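Side-chain contacts in Lin2722 protein (Listeria innocua, PDB 3DS8), which is of unknown function but belongs to the alpha/beta hydrolase superfamily and is probably a serine hydrolase: residues D86-S89 / F93-M96; A209-I214 / Y236-K241; A107-A112 / L201-S206; D171-A176 / F242-T247. One frame throughout, in Å; residues are numbered along the deposited sequence.

Contact 1 of 4, residues D86-S89 / F93-M96; sequences DLKS and FTQM
The end of helix 73-91 lies beside the chain that turns back from it, with Lys88 CA 5.3 Å from Phe93 CA. Two side chains of the helix reach across. Leu87 meets the Phe93 ring at its rim, with Leu87 CG 4.0 Å from Phe93 CD2 and close to the ring plane. The two methyls of Leu87 share this edge: CD1 is 4.1 Å from Phe93 CE2, and CD2 is 4.1 Å from Phe93 CD2. The leucine therefore straddles one side of the ring and does not cover a face. Its CG stands opposite the backbone N (chi1 -173°), which carries the branch from the helix towards the ring.

The contact closes the alpha-to-beta connection between helix 73-91 and strand 95-101 of an alpha/beta hydrolase fold. That strand leads to the probable nucleophile elbow. The Phe93 ring also meets Tyr91 and touches Pro5 and Leu53.

Lys88 takes the more exposed side. Its chain runs straight as far as CE, and its methylenes pass along the carbonyl oxygen of Phe93. Lys88 CD is 3.3 Å from Phe93 O. That oxygen is buried and has no hydrogen-bonding partner in the model, so hydrocarbon is its neighbour here. Further out, Lys88 CE lies 4.1 Å from Thr94 CA and 4.2 Å from Thr94 CG2. The chain bends only at its last torsion (chi4 -81°), and NZ gives a hydrogen bond to Lys119 O, in the loop before strand 123-130.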
loop_
_atom_site.group_PDB
_atom_site.type_symbol
_atom_site.label_atom_id
_atom_site.label_comp_id
_atom_site.label_asym_id
_atom_site.label_seq_id
_atom_site.Cartn_x
_atom_site.Cartn_y
_atom_site.Cartn_z
ATOM N N ASP A 86 -2.726 -17.126 -9.054
ATOM C CA ASP A 86 -4.045 -17.773 -9.173
ATOM C C ASP A 86 -5.105 -16.783 -9.625
ATOM O O ASP A 86 -5.953 -17.127 -10.464
ATOM C CB ASP A 86 -4.459 -18.380 -7.832
ATOM C CG ASP A 86 -3.706 -19.636 -7.504
ATOM O OD1 ASP A 86 -3.050 -20.213 -8.408
ATOM O OD2 ASP A 86 -3.803 -20.079 -6.337
ATOM N N LEU A 87 -5.074 -15.568 -9.082
ATOM C CA LEU A 87 -6.037 -14.527 -9.498
ATOM C C LEU A 87 -5.942 -14.245 -10.984
ATOM O O LEU A 87 -6.967 -14.195 -11.672
ATOM C CB LEU A 87 -5.819 -13.242 -8.726
ATOM C CG LEU A 87 -6.871 -12.140 -8.943
ATOM C CD1 LEU A 87 -8.323 -12.582 -8.504
ATOM C CD2 LEU A 87 -6.467 -10.853 -8.253
ATOM N N LYS A 88 -4.712 -14.082 -11.477
ATOM C CA LYS A 88 -4.495 -13.770 -12.897
ATOM C C LYS A 88 -4.901 -14.982 -13.751
ATOM O O LYS A 88 -5.499 -14.834 -14.835
ATOM C CB LYS A 88 -3.059 -13.345 -13.191
ATOM C CG LYS A 88 -2.862 -12.848 -14.665
ATOM C CD LYS A 88 -1.569 -12.090 -14.913
ATOM C CE LYS A 88 -1.484 -11.573 -16.346
ATOM N NZ LYS A 88 -1.048 -12.667 -17.202
ATOM N N SER A 89 -4.573 -16.181 -13.271
ATOM C CA SER A 89 -4.987 -17.382 -13.973
ATOM C C SER A 89 -6.488 -17.447 -14.149
ATOM O O SER A 89 -6.967 -17.780 -15.255
ATOM C CB SER A 89 -4.501 -18.635 -13.262
ATOM O OG SER A 89 -4.799 -19.757 -14.057
ATOM N N PHE A 93 -6.282 -10.460 -15.250
ATOM C CA PHE A 93 -5.938 -9.071 -14.989
ATOM C C PHE A 93 -4.460 -8.850 -15.249
ATOM O O PHE A 93 -3.629 -9.493 -14.634
ATOM C CB PHE A 93 -6.188 -8.694 -13.525
ATOM C CG PHE A 93 -7.599 -8.912 -13.032
ATOM C CD1 PHE A 93 -8.685 -8.364 -13.700
ATOM C CD2 PHE A 93 -7.837 -9.652 -11.885
ATOM C CE1 PHE A 93 -9.993 -8.547 -13.216
ATOM C CE2 PHE A 93 -9.135 -9.836 -11.387
ATOM C CZ PHE A 93 -10.213 -9.302 -12.077
ATOM N N THR A 94 -4.118 -7.895 -16.101
ATOM C CA THR A 94 -2.697 -7.645 -16.348
ATOM C C THR A 94 -2.106 -6.588 -15.411
ATOM O O THR A 94 -0.893 -6.538 -15.249
ATOM C CB THR A 94 -2.471 -7.227 -17.785
ATOM O OG1 THR A 94 -3.289 -6.102 -18.062
ATOM C CG2 THR A 94 -2.844 -8.371 -18.737
ATOM N N GLN A 95 -2.977 -5.739 -14.850
ATOM C CA GLN A 95 -2.615 -4.712 -13.850
ATOM C C GLN A 95 -3.536 -4.793 -12.656
ATOM O O GLN A 95 -4.650 -5.269 -12.779
ATOM C CB GLN A 95 -2.755 -3.309 -14.417
ATOM C CG GLN A 95 -1.928 -3.031 -15.644
ATOM C CD GLN A 95 -2.049 -1.584 -16.059
ATOM O OE1 GLN A 95 -3.008 -1.191 -16.728
ATOM N NE2 GLN A 95 -1.086 -0.789 -15.654
HETATM N N MSE A 96 -3.068 -4.274 -11.510
HETATM C CA MSE A 96 -3.904 -4.070 -10.347
HETATM C C MSE A 96 -3.376 -2.864 -9.568
HETATM O O MSE A 96 -2.211 -2.543 -9.656
HETATM C CB MSE A 96 -3.840 -5.282 -9.458
HETATM C CG MSE A 96 -2.538 -5.469 -8.832
HETATM SE SE MSE A 96 -2.568 -7.162 -7.817
HETATM C CE MSE A 96 -1.239 -6.716 -6.424
#

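Contact 2 of 4, residues A209-I214 / Y236-K241; sequences AYIEDI and YWFLEK
The rings of Trp237 and Phe238 both present an edge to Ile211. Its CD1 methyl lies near the plane of each ring. Ile211 CD1 is 3.5 Å from Trp237 CH2, a close approach, and 3.8 Å from Trp237 CZ3. The same methyl is 4.1 Å from Phe238 CE1. Besides Ile211, the indole meets the Phe242 ring, with the planes at about 45°. Lys234 makes a cation-pi contact with Trp237, and Lys126 makes one with Phe238.

Ile211 and Trp237 reach for each other from opposite directions. The CG1 branch of Ile211 stands opposite its carbonyl carbon (chi1 -57°) and then runs out extended, so CD1 is its leading atom. No polar group takes part across the contact.

On the other side of the strand, Tyr210 OH donates at 2.6 Å to Glu212 OE2, which accepts with its anti lone pair. Glu212 OE1 has a salt bridge to Arg200.

The contact belongs to a beta-alpha-beta crossover of the hydrolase sheet, in which strand 209-216 is followed by helix 229-240 and parallel strand 248-250. Strand 209-216 lies between strands 173-180 and 248-250, and Phe238 also reaches Glu173 and Val128 on the strands farther in.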
loop_
_atom_site.group_PDB
_atom_site.type_symbol
_atom_site.label_atom_id
_atom_site.label_comp_id
_atom_site.label_asym_id
_atom_site.label_seq_id
_atom_site.Cartn_x
_atom_site.Cartn_y
_atom_site.Cartn_z
ATOM N N ALA A 209 4.911 8.428 -10.401
ATOM C CA ALA A 209 4.358 9.398 -9.485
ATOM C C ALA A 209 4.677 8.989 -8.066
ATOM O O ALA A 209 4.673 7.808 -7.715
ATOM C CB ALA A 209 2.849 9.519 -9.661
ATOM N N TYR A 210 4.971 9.978 -7.244
ATOM C CA TYR A 210 5.156 9.767 -5.829
ATOM C C TYR A 210 4.578 10.963 -5.117
ATOM O O TYR A 210 5.026 12.065 -5.344
ATOM C CB TYR A 210 6.637 9.643 -5.453
ATOM C CG TYR A 210 6.829 9.577 -3.967
ATOM C CD1 TYR A 210 6.384 8.474 -3.237
ATOM C CD2 TYR A 210 7.414 10.652 -3.254
ATOM C CE1 TYR A 210 6.500 8.445 -1.833
ATOM C CE2 TYR A 210 7.587 10.589 -1.863
ATOM C CZ TYR A 210 7.104 9.470 -1.161
ATOM O OH TYR A 210 7.268 9.415 0.216
ATOM N N ILE A 211 3.569 10.727 -4.289
ATOM C CA ILE A 211 2.852 11.770 -3.556
ATOM C C ILE A 211 2.817 11.437 -2.074
ATOM O O ILE A 211 2.571 10.285 -1.712
ATOM C CB ILE A 211 1.404 11.892 -4.097
ATOM C CG1 ILE A 211 1.414 12.177 -5.616
ATOM C CG2 ILE A 211 0.621 12.941 -3.292
ATOM C CD1 ILE A 211 0.021 12.525 -6.213
ATOM N N GLU A 212 3.102 12.427 -1.217
ATOM C CA GLU A 212 3.006 12.257 0.224
ATOM C C GLU A 212 1.790 13.007 0.757
ATOM O O GLU A 212 1.441 14.109 0.234
ATOM C CB GLU A 212 4.273 12.841 0.881
ATOM C CG GLU A 212 5.533 12.084 0.487
ATOM C CD GLU A 212 6.797 12.595 1.130
ATOM O OE1 GLU A 212 6.829 13.739 1.601
ATOM O OE2 GLU A 212 7.786 11.803 1.173
ATOM N N ASP A 213 1.189 12.514 1.838
ATOM C CA ASP A 213 0.088 13.233 2.519
ATOM C C ASP A 213 0.261 12.960 4.002
ATOM O O ASP A 213 0.301 11.801 4.411
ATOM C CB ASP A 213 -1.280 12.658 2.079
ATOM C CG ASP A 213 -2.472 12.891 3.138
ATOM O OD1 ASP A 213 -3.006 13.983 3.028
ATOM O OD2 ASP A 213 -2.876 11.996 4.050
ATOM N N ILE A 214 0.478 14.001 4.784
ATOM C CA ILE A 214 0.602 13.861 6.246
ATOM C C ILE A 214 -0.680 14.328 6.910
ATOM O O ILE A 214 -1.180 15.421 6.600
ATOM C CB ILE A 214 1.752 14.701 6.800
ATOM C CG1 ILE A 214 3.081 14.290 6.164
ATOM C CG2 ILE A 214 1.813 14.575 8.362
ATOM C CD1 ILE A 214 4.230 15.186 6.576
ATOM N N TYR A 236 -9.331 7.492 -2.433
ATOM C CA TYR A 236 -10.265 7.600 -3.545
ATOM C C TYR A 236 -9.714 8.488 -4.636
ATOM O O TYR A 236 -9.718 8.103 -5.814
ATOM C CB TYR A 236 -11.618 8.136 -3.078
ATOM C CG TYR A 236 -12.512 8.505 -4.227
ATOM C CD1 TYR A 236 -13.212 7.498 -4.976
ATOM C CD2 TYR A 236 -12.647 9.829 -4.614
ATOM C CE1 TYR A 236 -14.002 7.825 -6.005
ATOM C CE2 TYR A 236 -13.427 10.170 -5.688
ATOM C CZ TYR A 236 -14.104 9.168 -6.381
ATOM O OH TYR A 236 -14.925 9.525 -7.417
ATOM N N TRP A 237 -9.265 9.691 -4.255
ATOM C CA TRP A 237 -8.702 10.636 -5.223
ATOM C C TRP A 237 -7.587 9.998 -6.025
ATOM O O TRP A 237 -7.557 10.126 -7.234
ATOM C CB TRP A 237 -8.185 11.898 -4.520
ATOM C CG TRP A 237 -7.382 12.770 -5.421
ATOM C CD1 TRP A 237 -7.851 13.638 -6.316
ATOM C CD2 TRP A 237 -5.971 12.835 -5.490
ATOM N NE1 TRP A 237 -6.816 14.243 -6.987
ATOM C CE2 TRP A 237 -5.649 13.773 -6.492
ATOM C CE3 TRP A 237 -4.938 12.201 -4.806
ATOM C CZ2 TRP A 237 -4.355 14.069 -6.830
ATOM C CZ3 TRP A 237 -3.654 12.514 -5.151
ATOM C CH2 TRP A 237 -3.386 13.459 -6.141
ATOM N N PHE A 238 -6.654 9.317 -5.338
ATOM C CA PHE A 238 -5.516 8.740 -6.034
ATOM C C PHE A 238 -5.944 7.612 -6.971
ATOM O O PHE A 238 -5.465 7.493 -8.105
ATOM C CB PHE A 238 -4.538 8.226 -5.000
ATOM C CG PHE A 238 -3.189 7.898 -5.538
ATOM C CD1 PHE A 238 -2.360 8.910 -6.019
ATOM C CD2 PHE A 238 -2.723 6.587 -5.533
ATOM C CE1 PHE A 238 -1.046 8.609 -6.430
ATOM C CE2 PHE A 238 -1.447 6.282 -5.943
ATOM C CZ PHE A 238 -0.610 7.287 -6.386
ATOM N N LEU A 239 -6.912 6.815 -6.526
ATOM C CA LEU A 239 -7.371 5.664 -7.308
ATOM C C LEU A 239 -8.280 6.039 -8.450
ATOM O O LEU A 239 -8.259 5.372 -9.476
ATOM C CB LEU A 239 -8.079 4.619 -6.417
ATOM C CG LEU A 239 -7.289 3.890 -5.332
ATOM C CD1 LEU A 239 -8.254 3.040 -4.449
ATOM C CD2 LEU A 239 -6.158 3.042 -5.960
ATOM N N GLU A 240 -9.086 7.083 -8.290
ATOM C CA GLU A 240 -10.143 7.332 -9.250
ATOM C C GLU A 240 -10.040 8.650 -9.996
ATOM O O GLU A 240 -10.679 8.781 -11.011
ATOM C CB GLU A 240 -11.504 7.222 -8.557
ATOM C CG GLU A 240 -11.783 5.821 -7.992
ATOM C CD GLU A 240 -11.710 4.697 -9.003
ATOM O OE1 GLU A 240 -12.058 4.927 -10.167
ATOM O OE2 GLU A 240 -11.308 3.577 -8.587
ATOM N N LYS A 241 -9.281 9.608 -9.488
ATOM C CA LYS A 241 -9.225 10.977 -10.061
ATOM C C LYS A 241 -7.846 11.343 -10.564
ATOM O O LYS A 241 -7.722 11.964 -11.639
ATOM C CB LYS A 241 -9.697 12.005 -9.033
ATOM C CG LYS A 241 -11.129 11.817 -8.602
ATOM C CD LYS A 241 -12.057 11.937 -9.770
ATOM C CE LYS A 241 -13.518 12.031 -9.375
ATOM N NZ LYS A 241 -14.335 12.488 -10.506
#

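Contact 3 of 4, residues A107-A112 / L201-S206; sequences ALTYYA and LFMPGS
Thr109 puts its CG2 methyl against two side chains of the 201-206 loop. Thr109 CG2 is 3.9 Å from Phe202 CE1 and 4.0 Å from Phe202 CZ. It stands at the edge of the ring, near its plane. The same methyl is 4.0 Å from the terminal methyl of Met203, CE, so one group serves both partners. Met203 is selenomethionine in this crystal.

Thr109 CG2 lies opposite the backbone N, while OG1 sits beside it (chi1 -59°) and bonds to Gly105 O one turn back. The hydroxyl is therefore held by its own helix, and the methyl is the part that faces the loop. Met203 bends at its second torsion, which brings its end closer to the helix than its CB direction suggests.

The loop is braced from within. Ser206 OG donates to Phe202 O at 2.9 Å, nearly along the C=O axis, and Ser206 N bonds to Met203 O at 3.0 Å. Phe161, on helix 156-163, meets the Phe202 ring with the planes at about 25° and also touches Thr109. On the sheet side, Leu127 of strand 123-130 packs on Thr109 and Ala112.

Helix 103-114 follows the probable nucleophile elbow of the alpha/beta hydrolase fold. The contact joins it to the loop that precedes strand 209-216. No hydrogen bond or charge pair crosses between the two segments. The fit therefore depends on shape and on the burial of methyl and ring groups. The hydroxyls of Thr109 and Ser206 each bond on their own side.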
loop_
_atom_site.group_PDB
_atom_site.type_symbol
_atom_site.label_atom_id
_atom_site.label_comp_id
_atom_site.label_asym_id
_atom_site.label_seq_id
_atom_site.Cartn_x
_atom_site.Cartn_y
_atom_site.Cartn_z
ATOM N N ALA A 107 4.354 -4.965 2.202
ATOM C CA ALA A 107 4.190 -6.135 1.331
ATOM C C ALA A 107 3.992 -5.725 -0.130
ATOM O O ALA A 107 4.636 -6.282 -1.048
ATOM C CB ALA A 107 3.011 -7.012 1.839
ATOM N N LEU A 108 3.179 -4.701 -0.367
ATOM C CA LEU A 108 3.022 -4.197 -1.717
ATOM C C LEU A 108 4.318 -3.638 -2.302
ATOM O O LEU A 108 4.497 -3.664 -3.509
ATOM C CB LEU A 108 1.911 -3.151 -1.770
ATOM C CG LEU A 108 0.464 -3.622 -1.574
ATOM C CD1 LEU A 108 -0.493 -2.434 -1.398
ATOM C CD2 LEU A 108 0.034 -4.535 -2.743
ATOM N N THR A 109 5.143 -3.010 -1.463
ATOM C CA THR A 109 6.390 -2.405 -1.913
ATOM C C THR A 109 7.414 -3.497 -2.308
ATOM O O THR A 109 8.035 -3.438 -3.385
ATOM C CB THR A 109 6.942 -1.477 -0.833
ATOM O OG1 THR A 109 5.964 -0.468 -0.550
ATOM C CG2 THR A 109 8.292 -0.820 -1.260
ATOM N N TYR A 110 7.527 -4.535 -1.510
ATOM C CA TYR A 110 8.277 -5.713 -1.949
ATOM C C TYR A 110 7.710 -6.282 -3.253
ATOM O O TYR A 110 8.448 -6.642 -4.153
ATOM C CB TYR A 110 8.242 -6.817 -0.879
ATOM C CG TYR A 110 9.252 -6.633 0.191
ATOM C CD1 TYR A 110 10.589 -6.890 -0.056
ATOM C CD2 TYR A 110 8.882 -6.213 1.467
ATOM C CE1 TYR A 110 11.535 -6.723 0.947
ATOM C CE2 TYR A 110 9.823 -6.055 2.476
ATOM C CZ TYR A 110 11.134 -6.296 2.209
ATOM O OH TYR A 110 12.124 -6.175 3.188
ATOM N N TYR A 111 6.382 -6.381 -3.361
ATOM C CA TYR A 111 5.763 -6.907 -4.615
ATOM C C TYR A 111 6.122 -6.028 -5.825
ATOM O O TYR A 111 6.456 -6.505 -6.897
ATOM C CB TYR A 111 4.251 -6.960 -4.403
ATOM C CG TYR A 111 3.443 -7.595 -5.521
ATOM C CD1 TYR A 111 3.063 -8.931 -5.467
ATOM C CD2 TYR A 111 3.028 -6.825 -6.616
ATOM C CE1 TYR A 111 2.282 -9.481 -6.508
ATOM C CE2 TYR A 111 2.259 -7.351 -7.659
ATOM C CZ TYR A 111 1.890 -8.668 -7.597
ATOM O OH TYR A 111 1.107 -9.135 -8.615
ATOM N N ALA A 112 6.087 -4.717 -5.629
ATOM C CA ALA A 112 6.421 -3.773 -6.665
ATOM C C ALA A 112 7.860 -3.912 -7.119
ATOM O O ALA A 112 8.158 -3.774 -8.336
ATOM C CB ALA A 112 6.172 -2.352 -6.155
ATOM N N LEU A 201 12.965 8.382 -0.429
ATOM C CA LEU A 201 14.357 8.092 -0.740
ATOM C C LEU A 201 14.577 7.050 -1.839
ATOM O O LEU A 201 15.723 6.824 -2.241
ATOM C CB LEU A 201 15.090 7.699 0.535
ATOM C CG LEU A 201 14.951 8.739 1.672
ATOM C CD1 LEU A 201 15.788 8.358 2.799
ATOM C CD2 LEU A 201 15.292 10.169 1.223
ATOM N N PHE A 202 13.506 6.456 -2.355
ATOM C CA PHE A 202 13.651 5.465 -3.409
ATOM C C PHE A 202 12.556 5.473 -4.475
ATOM O O PHE A 202 12.798 4.994 -5.594
ATOM C CB PHE A 202 13.878 4.045 -2.806
ATOM C CG PHE A 202 12.720 3.478 -2.030
ATOM C CD1 PHE A 202 11.798 2.647 -2.646
ATOM C CD2 PHE A 202 12.577 3.707 -0.664
ATOM C CE1 PHE A 202 10.769 2.107 -1.960
ATOM C CE2 PHE A 202 11.532 3.151 0.029
ATOM C CZ PHE A 202 10.623 2.354 -0.606
HETATM N N MSE A 203 11.391 6.066 -4.188
HETATM C CA MSE A 203 10.355 6.085 -5.208
HETATM C C MSE A 203 10.482 7.220 -6.249
HETATM O O MSE A 203 10.296 6.971 -7.456
HETATM C CB MSE A 203 8.980 6.049 -4.573
HETATM C CG MSE A 203 8.720 4.755 -3.872
HETATM SE SE MSE A 203 8.713 3.256 -5.184
HETATM C CE MSE A 203 7.733 1.934 -4.091
ATOM N N PRO A 204 10.787 8.453 -5.820
ATOM C CA PRO A 204 10.952 9.508 -6.838
ATOM C C PRO A 204 11.971 9.148 -7.929
ATOM O O PRO A 204 13.046 8.710 -7.614
ATOM C CB PRO A 204 11.465 10.703 -6.028
ATOM C CG PRO A 204 10.942 10.447 -4.619
ATOM C CD PRO A 204 10.914 8.976 -4.444
ATOM N N GLY A 205 11.628 9.331 -9.197
ATOM C CA GLY A 205 12.570 9.076 -10.294
ATOM C C GLY A 205 12.638 7.599 -10.693
ATOM O O GLY A 205 13.314 7.246 -11.698
ATOM N N SER A 206 12.043 6.738 -9.871
ATOM C CA SER A 206 11.858 5.314 -10.188
ATOM C C SER A 206 10.396 5.122 -10.633
ATOM O O SER A 206 10.094 4.621 -11.704
ATOM C CB SER A 206 12.168 4.472 -8.937
ATOM O OG SER A 206 13.445 4.821 -8.387
#

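Contact 4 of 4, residues D171-A176 / F242-T247; sequences DLEVLA and FKTDET. With SO4 (sulfate ion), chain F.
Glu173 points its carboxylate at the rim of the Phe242 ring and not at a face. Glu173 is at the start of strand 173-180 in the sheet of the alpha/beta hydrolase fold. Phe242 follows helix 229-240 and begins the loop towards strand 248-250. Glu173 OE1 lies near the ring plane, 3.8 Å from Phe242 CE2. The partly positive C-H edge of the ring would probably suit the acid. The Glu173 chain is extended beyond CG, which carries the carboxylate out from the strand to the loop. Its other oxygen, OE2, is 3.7 Å from the Thr244 CG2 methyl, so the ring and the methyl meet different oxygens of one acid.

Glu173 OE1 has its main polar partner in Lys126, with which it forms a salt bridge. Lys126 NZ also bonds to Phe242 O, so one ammonium group ties the strand acid to the loop backbone. Phe242 itself lies nearly parallel to the Phe238 ring, with the planes at about 5°.

A sulfate ion, probably from the crystallisation liquor, sits beside Glu173. Lys126 NZ bonds to it as well. Lys243 bends at its second torsion (chi2 -90°), and its NZ makes a weak hydrogen bond of 3.2 Å to sulfate O3. Glu173 OE2 is modelled only 2.4 Å from sulfate O2, which leaves that detail doubtful. Thr244 N donates to sulfate O2 at 3.0 Å, with an N-H...O angle of 167°. The Thr244 hydroxyl turns to its own loop: OG1 donates to Glu246 O at 2.6 Å, while CG2 faces Glu173.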
loop_
_atom_site.group_PDB
_atom_site.type_symbol
_atom_site.label_atom_id
_atom_site.label_comp_id
_atom_site.label_asym_id
_atom_site.label_seq_id
_atom_site.Cartn_x
_atom_site.Cartn_y
_atom_site.Cartn_z
ATOM N N ASP A 171 5.792 2.768 -14.679
ATOM C CA ASP A 171 4.436 3.331 -14.591
ATOM C C ASP A 171 3.837 3.330 -13.183
ATOM O O ASP A 171 2.689 3.762 -12.995
ATOM C CB ASP A 171 3.503 2.604 -15.557
ATOM C CG ASP A 171 3.956 2.745 -16.988
ATOM O OD1 ASP A 171 4.309 3.872 -17.384
ATOM O OD2 ASP A 171 3.999 1.727 -17.695
ATOM N N LEU A 172 4.601 2.858 -12.205
ATOM C CA LEU A 172 4.120 2.782 -10.810
ATOM C C LEU A 172 3.755 4.187 -10.303
ATOM O O LEU A 172 4.451 5.155 -10.573
ATOM C CB LEU A 172 5.138 2.161 -9.885
ATOM C CG LEU A 172 4.657 1.766 -8.465
ATOM C CD1 LEU A 172 3.739 0.579 -8.520
ATOM C CD2 LEU A 172 5.811 1.531 -7.473
ATOM N N GLU A 173 2.677 4.273 -9.542
ATOM C CA GLU A 173 2.259 5.548 -8.931
ATOM C C GLU A 173 2.053 5.263 -7.444
ATOM O O GLU A 173 1.331 4.350 -7.080
ATOM C CB GLU A 173 0.954 6.060 -9.564
ATOM C CG GLU A 173 1.073 6.337 -11.046
ATOM C CD GLU A 173 -0.209 6.812 -11.698
ATOM O OE1 GLU A 173 -1.245 6.728 -11.025
ATOM O OE2 GLU A 173 -0.167 7.347 -12.859
ATOM N N VAL A 174 2.725 6.030 -6.608
ATOM C CA VAL A 174 2.813 5.735 -5.182
ATOM C C VAL A 174 2.275 6.887 -4.377
ATOM O O VAL A 174 2.655 8.046 -4.613
ATOM C CB VAL A 174 4.270 5.404 -4.758
ATOM C CG1 VAL A 174 4.346 5.238 -3.260
ATOM C CG2 VAL A 174 4.780 4.169 -5.466
ATOM N N LEU A 175 1.394 6.582 -3.427
ATOM C CA LEU A 175 0.896 7.553 -2.466
ATOM C C LEU A 175 1.251 7.043 -1.085
ATOM O O LEU A 175 0.876 5.908 -0.694
ATOM C CB LEU A 175 -0.642 7.708 -2.560
ATOM C CG LEU A 175 -1.317 8.488 -1.434
ATOM C CD1 LEU A 175 -0.810 9.922 -1.402
ATOM C CD2 LEU A 175 -2.896 8.401 -1.630
ATOM N N ALA A 176 2.026 7.844 -0.340
ATOM C CA ALA A 176 2.399 7.522 1.022
ATOM C C ALA A 176 1.642 8.442 1.972
ATOM O O ALA A 176 1.809 9.679 1.978
ATOM C CB ALA A 176 3.928 7.685 1.254
ATOM N N PHE A 242 -6.817 10.947 -9.824
ATOM C CA PHE A 242 -5.447 11.258 -10.187
ATOM C C PHE A 242 -5.035 10.506 -11.452
ATOM O O PHE A 242 -5.105 9.276 -11.513
ATOM C CB PHE A 242 -4.485 10.926 -9.050
ATOM C CG PHE A 242 -3.031 11.160 -9.417
ATOM C CD1 PHE A 242 -2.568 12.424 -9.613
ATOM C CD2 PHE A 242 -2.158 10.087 -9.585
ATOM C CE1 PHE A 242 -1.232 12.665 -9.971
ATOM C CE2 PHE A 242 -0.816 10.312 -9.953
ATOM C CZ PHE A 242 -0.362 11.600 -10.128
ATOM N N LYS A 243 -4.557 11.257 -12.438
ATOM C CA LYS A 243 -4.080 10.645 -13.668
ATOM C C LYS A 243 -2.891 11.475 -14.133
ATOM O O LYS A 243 -2.921 12.694 -14.038
ATOM C CB LYS A 243 -5.189 10.665 -14.726
ATOM C CG LYS A 243 -6.437 9.774 -14.442
ATOM C CD LYS A 243 -6.285 8.316 -15.013
ATOM C CE LYS A 243 -7.360 7.284 -14.482
ATOM N NZ LYS A 243 -7.022 5.794 -14.772
ATOM N N THR A 244 -1.842 10.823 -14.615
ATOM C CA THR A 244 -0.691 11.565 -15.149
ATOM C C THR A 244 0.016 10.706 -16.184
ATOM O O THR A 244 0.047 9.484 -16.082
ATOM C CB THR A 244 0.326 12.010 -14.003
ATOM O OG1 THR A 244 1.294 12.948 -14.544
ATOM C CG2 THR A 244 1.042 10.797 -13.402
ATOM N N ASP A 245 0.524 11.358 -17.213
ATOM C CA ASP A 245 1.510 10.722 -18.083
ATOM C C ASP A 245 2.919 11.231 -17.780
ATOM O O ASP A 245 3.909 10.521 -18.064
ATOM C CB ASP A 245 1.134 10.969 -19.528
ATOM C CG ASP A 245 -0.161 10.281 -19.899
ATOM O OD1 ASP A 245 -0.358 9.118 -19.455
ATOM O OD2 ASP A 245 -0.962 10.905 -20.633
ATOM N N GLU A 246 3.012 12.435 -17.213
ATOM C CA GLU A 246 4.306 12.993 -16.809
ATOM C C GLU A 246 4.648 12.561 -15.401
ATOM O O GLU A 246 3.780 12.226 -14.601
ATOM C CB GLU A 246 4.324 14.535 -16.903
ATOM C CG GLU A 246 3.420 15.247 -15.901
ATOM C CD GLU A 246 3.262 16.760 -16.141
ATOM O OE1 GLU A 246 4.090 17.366 -16.859
ATOM O OE2 GLU A 246 2.289 17.336 -15.555
ATOM N N THR A 247 5.927 12.607 -15.092
ATOM C CA THR A 247 6.386 12.333 -13.757
ATOM C C THR A 247 5.828 13.392 -12.796
ATOM O O THR A 247 5.749 14.585 -13.141
ATOM C CB THR A 247 7.922 12.340 -13.730
ATOM O OG1 THR A 247 8.398 11.224 -14.493
ATOM C CG2 THR A 247 8.442 12.262 -12.342
HETATM S S SO4 F . -2.897 6.596 -14.351
HETATM O O1 SO4 F . -3.153 6.397 -15.789
HETATM O O2 SO4 F . -2.097 7.856 -14.257
HETATM O O3 SO4 F . -4.165 6.679 -13.589
HETATM O O4 SO4 F . -2.236 5.396 -13.774
#

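From the N terminus, contact 1 comes first and closes the short connection, three residues between its segments, from helix 73-91 to strand 95-101. Helix 103-114 follows that strand, and Met96 CE of contact 1 packs on Tyr111 CE2 of contact 3. Contact 3 then spans 88 residues to the loop before strand 209-216. Contact 4 opens within that span and closes after it, so the two cross. Contact 2 opens after contact 3 has closed, and lies wholly inside the span of contact 4. Contacts 2 and 4 lie on neighbouring strands, 209-216 and 173-180, and bind the end of helix 229-240 and its following loop to them. Met203 touches Leu172, Val174 and Tyr210, linking contacts 2, 3 and 4.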